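Local coordinates for protein hydroxyglutarate synthase (Oryza sativa, PDB 6W1K) that catalyses the iron(II)-dependent decarboxylation and hydroxylation of 2-oxoadipate to D-2-hydroxyglutarate in plant lysine catabolism, at residues 237-242 / 296-301; 57-62 / 292-297. All coordinates share one frame; numbering follows the deposited sequence.

Contact 1: residues 237-242 / 296-301. With OOG (2-oxoadipic acid), chain F.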
loop_
_atom_site.group_PDB
_atom_site.type_symbol
_atom_site.label_atom_id
_atom_site.label_comp_id
_atom_site.label_asym_id
_atom_site.label_seq_id
_atom_site.Cartn_x
_atom_site.Cartn_y
_atom_site.Cartn_z
ATOM N N GLY A 237 2.988 6.182 19.959
ATOM C CA GLY A 237 2.118 5.121 20.410
ATOM C C GLY A 237 0.782 5.007 19.703
ATOM O O GLY A 237 0.047 4.052 19.981
ATOM N N LEU A 238 0.458 5.916 18.776
ATOM C CA LEU A 238 -0.892 6.047 18.232
ATOM C C LEU A 238 -1.110 5.339 16.902
ATOM O O LEU A 238 -2.266 5.142 16.504
ATOM C CB LEU A 238 -1.230 7.534 18.060
ATOM C CG LEU A 238 -0.992 8.357 19.333
ATOM C CD1 LEU A 238 -1.358 9.820 19.099
ATOM C CD2 LEU A 238 -1.750 7.802 20.544
ATOM N N LEU A 239 -0.048 4.944 16.206
ATOM C CA LEU A 239 -0.174 4.218 14.954
ATOM C C LEU A 239 0.508 2.870 15.130
ATOM O O LEU A 239 1.723 2.807 15.353
ATOM C CB LEU A 239 0.430 5.007 13.803
ATOM C CG LEU A 239 0.440 4.248 12.469
ATOM C CD1 LEU A 239 -0.996 3.915 11.988
ATOM C CD2 LEU A 239 1.194 5.105 11.437
ATOM N N GLN A 240 -0.279 1.803 15.057
ATOM C CA GLN A 240 0.203 0.445 15.272
ATOM C C GLN A 240 -0.141 -0.396 14.052
ATOM O O GLN A 240 -1.299 -0.441 13.620
ATOM C CB GLN A 240 -0.406 -0.142 16.552
ATOM C CG GLN A 240 -0.417 0.844 17.712
ATOM C CD GLN A 240 -0.683 0.186 19.067
ATOM O OE1 GLN A 240 -1.034 -0.992 19.149
ATOM N NE2 GLN A 240 -0.525 0.960 20.137
ATOM N N GLN A 241 0.865 -1.057 13.486
ATOM C CA GLN A 241 0.697 -1.688 12.182
ATOM C C GLN A 241 1.312 -3.071 12.185
ATOM O O GLN A 241 2.333 -3.303 12.837
ATOM C CB GLN A 241 1.327 -0.842 11.094
ATOM C CG GLN A 241 0.692 0.527 10.905
ATOM C CD GLN A 241 1.512 1.394 9.975
ATOM O OE1 GLN A 241 2.372 2.168 10.402
ATOM N NE2 GLN A 241 1.236 1.276 8.688
ATOM N N SER A 242 0.648 -3.995 11.493
ATOM C CA SER A 242 1.172 -5.336 11.243
ATOM C C SER A 242 0.853 -5.698 9.797
ATOM O O SER A 242 0.026 -5.051 9.145
ATOM C CB SER A 242 0.587 -6.357 12.221
ATOM O OG SER A 242 -0.819 -6.373 12.137
ATOM N N VAL A 296 7.848 6.953 9.639
ATOM C CA VAL A 296 9.006 6.433 8.918
ATOM C C VAL A 296 9.498 5.136 9.552
ATOM O O VAL A 296 9.776 4.158 8.851
ATOM C CB VAL A 296 10.107 7.510 8.868
ATOM C CG1 VAL A 296 10.478 7.949 10.313
ATOM C CG2 VAL A 296 11.310 6.980 8.098
ATOM N N GLY A 297 9.594 5.095 10.889
ATOM C CA GLY A 297 10.064 3.891 11.560
ATOM C C GLY A 297 9.232 2.657 11.246
ATOM O O GLY A 297 9.771 1.592 10.927
ATOM N N ASN A 298 7.905 2.774 11.348
ATOM C CA ASN A 298 7.028 1.664 10.968
ATOM C C ASN A 298 7.221 1.287 9.503
ATOM O O ASN A 298 7.467 0.122 9.164
ATOM C CB ASN A 298 5.556 2.036 11.209
ATOM C CG ASN A 298 5.225 2.189 12.678
ATOM O OD1 ASN A 298 6.105 2.152 13.512
ATOM N ND2 ASN A 298 3.942 2.311 12.992
ATOM N N ALA A 299 7.045 2.261 8.614
ATOM C CA ALA A 299 7.063 1.973 7.190
ATOM C C ALA A 299 8.339 1.257 6.791
ATOM O O ALA A 299 8.304 0.339 5.969
ATOM C CB ALA A 299 6.933 3.278 6.416
ATOM N N ASP A 300 9.478 1.685 7.354
ATOM C CA ASP A 300 10.759 1.094 6.988
ATOM C C ASP A 300 10.728 -0.417 7.133
ATOM O O ASP A 300 11.272 -1.129 6.293
ATOM C CB ASP A 300 11.889 1.688 7.837
ATOM C CG ASP A 300 13.285 1.331 7.315
ATOM O OD1 ASP A 300 13.483 1.221 6.087
ATOM O OD2 ASP A 300 14.206 1.174 8.148
ATOM N N LYS A 301 10.065 -0.931 8.169
ATOM C CA LYS A 301 10.064 -2.368 8.418
ATOM C C LYS A 301 8.955 -3.082 7.655
ATOM O O LYS A 301 9.098 -4.258 7.303
ATOM C CB LYS A 301 9.926 -2.631 9.921
ATOM C CG LYS A 301 11.015 -1.977 10.796
ATOM C CD LYS A 301 12.376 -2.699 10.628
ATOM C CE LYS A 301 13.526 -1.982 11.378
ATOM N NZ LYS A 301 14.527 -1.365 10.445
HETATM C C2 OOG F . 4.825 0.411 1.505
HETATM C C3 OOG F . 5.264 0.146 2.946
HETATM C C4 OOG F . 4.935 1.354 3.830
HETATM C C6 OOG F . 3.056 1.822 5.636
HETATM O O4 OOG F . 3.814 2.566 6.306
HETATM O O3 OOG F . 1.962 1.454 6.119
HETATM C C5 OOG F . 3.462 1.366 4.240
HETATM C C1 OOG F . 5.337 -0.669 0.541
HETATM O O1 OOG F . 5.364 -0.461 -0.622
HETATM O O2 OOG F . 5.774 -1.911 1.003
HETATM O O5 OOG F . 2.626 1.025 3.481
#

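Contact 2: residues 57-62 / 292-297. With NI (nickel (II) ion), chain E; OOG (2-oxoadipic acid), chain F.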
loop_
_atom_site.group_PDB
_atom_site.type_symbol
_atom_site.label_atom_id
_atom_site.label_comp_id
_atom_site.label_asym_id
_atom_site.label_seq_id
_atom_site.Cartn_x
_atom_site.Cartn_y
_atom_site.Cartn_z
ATOM N N TYR A 57 -10.839 0.091 4.271
ATOM C CA TYR A 57 -9.467 0.098 3.816
ATOM C C TYR A 57 -8.787 1.354 4.322
ATOM O O TYR A 57 -9.192 2.461 3.976
ATOM C CB TYR A 57 -9.419 0.037 2.304
ATOM C CG TYR A 57 -9.810 -1.307 1.744
ATOM C CD1 TYR A 57 -9.584 -2.481 2.458
ATOM C CD2 TYR A 57 -10.366 -1.411 0.479
ATOM C CE1 TYR A 57 -9.907 -3.727 1.916
ATOM C CE2 TYR A 57 -10.696 -2.664 -0.071
ATOM C CZ TYR A 57 -10.461 -3.808 0.656
ATOM O OH TYR A 57 -10.768 -5.043 0.135
ATOM N N ASP A 58 -7.757 1.173 5.138
ATOM C CA ASP A 58 -7.042 2.318 5.704
ATOM C C ASP A 58 -6.252 3.045 4.629
ATOM O O ASP A 58 -6.283 4.282 4.535
ATOM C CB ASP A 58 -6.113 1.822 6.800
ATOM C CG ASP A 58 -5.333 2.947 7.460
ATOM O OD1 ASP A 58 -4.269 3.375 6.933
ATOM O OD2 ASP A 58 -5.812 3.416 8.495
ATOM N N HIS A 59 -5.521 2.286 3.816
ATOM C CA HIS A 59 -4.782 2.836 2.685
ATOM C C HIS A 59 -4.438 1.749 1.667
ATOM O O HIS A 59 -4.487 0.550 1.948
ATOM C CB HIS A 59 -3.504 3.552 3.158
ATOM C CG HIS A 59 -2.505 2.665 3.842
ATOM N ND1 HIS A 59 -2.565 2.375 5.183
ATOM C CD2 HIS A 59 -1.372 2.054 3.380
ATOM C CE1 HIS A 59 -1.541 1.605 5.522
ATOM N NE2 HIS A 59 -0.801 1.404 4.450
ATOM N N PHE A 60 -4.132 2.208 0.453
ATOM C CA PHE A 60 -3.564 1.449 -0.646
ATOM C C PHE A 60 -2.112 1.889 -0.768
ATOM O O PHE A 60 -1.814 3.055 -0.521
ATOM C CB PHE A 60 -4.265 1.771 -1.964
ATOM C CG PHE A 60 -5.559 1.052 -2.205
ATOM C CD1 PHE A 60 -6.193 0.340 -1.196
ATOM C CD2 PHE A 60 -6.151 1.105 -3.467
ATOM C CE1 PHE A 60 -7.358 -0.314 -1.422
ATOM C CE2 PHE A 60 -7.325 0.424 -3.718
ATOM C CZ PHE A 60 -7.942 -0.279 -2.671
ATOM N N ALA A 61 -1.210 0.989 -1.193
ATOM C CA ALA A 61 0.195 1.365 -1.381
ATOM C C ALA A 61 0.698 0.868 -2.739
ATOM O O ALA A 61 0.232 -0.152 -3.245
ATOM C CB ALA A 61 1.070 0.830 -0.249
ATOM N N PHE A 62 1.574 1.657 -3.361
ATOM C CA PHE A 62 2.126 1.381 -4.690
ATOM C C PHE A 62 3.626 1.659 -4.661
ATOM O O PHE A 62 4.093 2.503 -3.893
ATOM C CB PHE A 62 1.479 2.239 -5.811
ATOM C CG PHE A 62 -0.017 2.090 -5.919
ATOM C CD1 PHE A 62 -0.867 2.874 -5.147
ATOM C CD2 PHE A 62 -0.569 1.174 -6.784
ATOM C CE1 PHE A 62 -2.229 2.718 -5.258
ATOM C CE2 PHE A 62 -1.934 1.009 -6.913
ATOM C CZ PHE A 62 -2.767 1.797 -6.156
ATOM N N ASP A 292 -3.470 10.411 12.256
ATOM C CA ASP A 292 -3.469 10.321 10.809
ATOM C C ASP A 292 -2.047 10.139 10.284
ATOM O O ASP A 292 -1.057 10.261 11.003
ATOM C CB ASP A 292 -4.118 11.560 10.183
ATOM C CG ASP A 292 -4.701 11.278 8.796
ATOM O OD1 ASP A 292 -4.498 10.137 8.279
ATOM O OD2 ASP A 292 -5.350 12.205 8.232
ATOM N N GLY A 293 -1.965 9.817 9.004
ATOM C CA GLY A 293 -0.679 9.752 8.348
ATOM C C GLY A 293 0.079 8.471 8.669
ATOM O O GLY A 293 -0.500 7.432 9.004
ATOM N N PHE A 294 1.400 8.568 8.590
ATOM C CA PHE A 294 2.275 7.394 8.580
ATOM C C PHE A 294 3.517 7.713 9.404
ATOM O O PHE A 294 3.672 8.820 9.921
ATOM C CB PHE A 294 2.616 6.998 7.144
ATOM C CG PHE A 294 1.417 6.590 6.334
ATOM C CD1 PHE A 294 1.041 5.257 6.254
ATOM C CD2 PHE A 294 0.660 7.544 5.672
ATOM C CE1 PHE A 294 -0.071 4.895 5.527
ATOM C CE2 PHE A 294 -0.454 7.200 4.931
ATOM C CZ PHE A 294 -0.815 5.876 4.842
ATOM N N GLU A 295 4.402 6.736 9.548
ATOM C CA GLU A 295 5.560 6.904 10.425
ATOM C C GLU A 295 6.754 6.207 9.800
ATOM O O GLU A 295 6.688 5.019 9.467
ATOM C CB GLU A 295 5.263 6.358 11.829
ATOM C CG GLU A 295 6.112 7.020 12.922
ATOM C CD GLU A 295 7.462 6.340 13.060
ATOM O OE1 GLU A 295 7.487 5.099 12.931
ATOM O OE2 GLU A 295 8.491 7.027 13.292
ATOM N N VAL A 296 7.848 6.953 9.639
ATOM C CA VAL A 296 9.006 6.433 8.918
ATOM C C VAL A 296 9.498 5.136 9.552
ATOM O O VAL A 296 9.776 4.158 8.851
ATOM C CB VAL A 296 10.107 7.510 8.868
ATOM C CG1 VAL A 296 10.478 7.949 10.313
ATOM C CG2 VAL A 296 11.310 6.980 8.098
ATOM N N GLY A 297 9.594 5.095 10.889
ATOM C CA GLY A 297 10.064 3.891 11.560
ATOM C C GLY A 297 9.232 2.657 11.246
ATOM O O GLY A 297 9.771 1.592 10.927
HETATM NI NI NI E . 0.909 0.204 4.434
HETATM C C2 OOG F . 4.825 0.411 1.505
HETATM C C3 OOG F . 5.264 0.146 2.946
HETATM C C4 OOG F . 4.935 1.354 3.830
HETATM C C6 OOG F . 3.056 1.822 5.636
HETATM O O4 OOG F . 3.814 2.566 6.306
HETATM O O3 OOG F . 1.962 1.454 6.119
HETATM C C5 OOG F . 3.462 1.366 4.240
HETATM C C1 OOG F . 5.337 -0.669 0.541
HETATM O O1 OOG F . 5.364 -0.461 -0.622
HETATM O O2 OOG F . 5.774 -1.911 1.003
HETATM O O5 OOG F . 2.626 1.025 3.481
#

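Contact 1: residues 237-242 / 296-301
Asn298, on the first turn of helix 296-302, spends its amide nitrogen on two acceptors of strand 239-243. Asn298 ND2 lies 3.0 Å from Gln241 OE1, with a fairly straight N-H...O angle of 160°, and 3.3 Å from the backbone O of Leu239. Both acceptors lie in the plane of the asparagine amide, which fixes its rotation; the Leu239 carbonyl is met from above its own plane. The CG of Leu239 rests 4.0 Å from Asn298 ND2. Gln241 sets CG anti to its carbonyl carbon (chi1 -64°) and runs extended beyond it, which carries its amide, turned 49° from that of Asn298, between helix and substrate. Gln241 NE2, on the other branch of the amide, hydrogen-bonds the metal ligand Glu267 and makes a weak, bent hydrogen bond of 2.7 Å to O3 of 2-oxoadipate. On the helix side, Ala299 CB comes within 3.2 Å of the substrate's O4. A leucine in place of Gln241 would probably leave Asn298 ND2 without its straighter bond and deprive both Glu267 and the substrate carboxylate of a donor. The geometry is consistent with Asn298, together with Glu267, orienting the substrate-binding Gln241 so that an N-H faces the substrate.

Contact 2: residues 57-62 / 292-297
His59 ND1 donates a short, nearly linear hydrogen bond of 2.6 Å to Asp58 OD1, and the ring it anchors receives the edge of Phe294 on one face. Asp58 OD1 uses its anti lone pair and lies close to the imidazole plane, while Asp58 OD2 forms a salt bridge with Arg271. At the far side of the ring, His59 NE2 binds the nickel ion at 2.1 Å, in the site that takes iron(II) in the working enzyme; His195 and Glu267 are the other protein ligands. The substrate chelates the same metal through its carboxylate O3 at 2.4 Å from nickel and its keto O5 at 2.1 Å. Phe294 CE1 stands over the centre of the imidazole, 3.6 Å from His59 ND1, in a T-shaped stack with planes 87° apart. The histidine's chi1 of 63° sets CG between the backbone N and carbonyl carbon, carrying the ring off strand 57-65 toward both metal and phenylalanine. Phe294 also meets Phe123 and Trp101 edge-to-face. Here the carboxylate probably restrains the imidazole's turn about its CB-CG bond and an aromatic edge packs against its face, leaving NE2 directed at the metal, where His59 and the chelating substrate meet.

How the contacts relate
Both contacts are buried and converge on the same 2-oxoadipate, yet contact 2 includes a metal ligand, whereas contact 1 reaches the substrate through Gln241 with Asn298 behind it. The centre of contact 2 lies about 7 Å from the centre of the chain, that of contact 1 about 13 Å. Contact 2 pairs aromatic packing with metal coordination; contact 1 joins its segments by amide hydrogen bonds. Successive parts of one stretch, the 292-295 loop and helix 296-302, supply the partners, set against two strands of the same mixed sheet. The sites also touch: Leu239 CD2 packs 3.8 Å from Phe294 CA. One stretch late in the chain thus lines the pocket with Phe294 and Ala299, while Asn298 beside them holds the strand's glutamine.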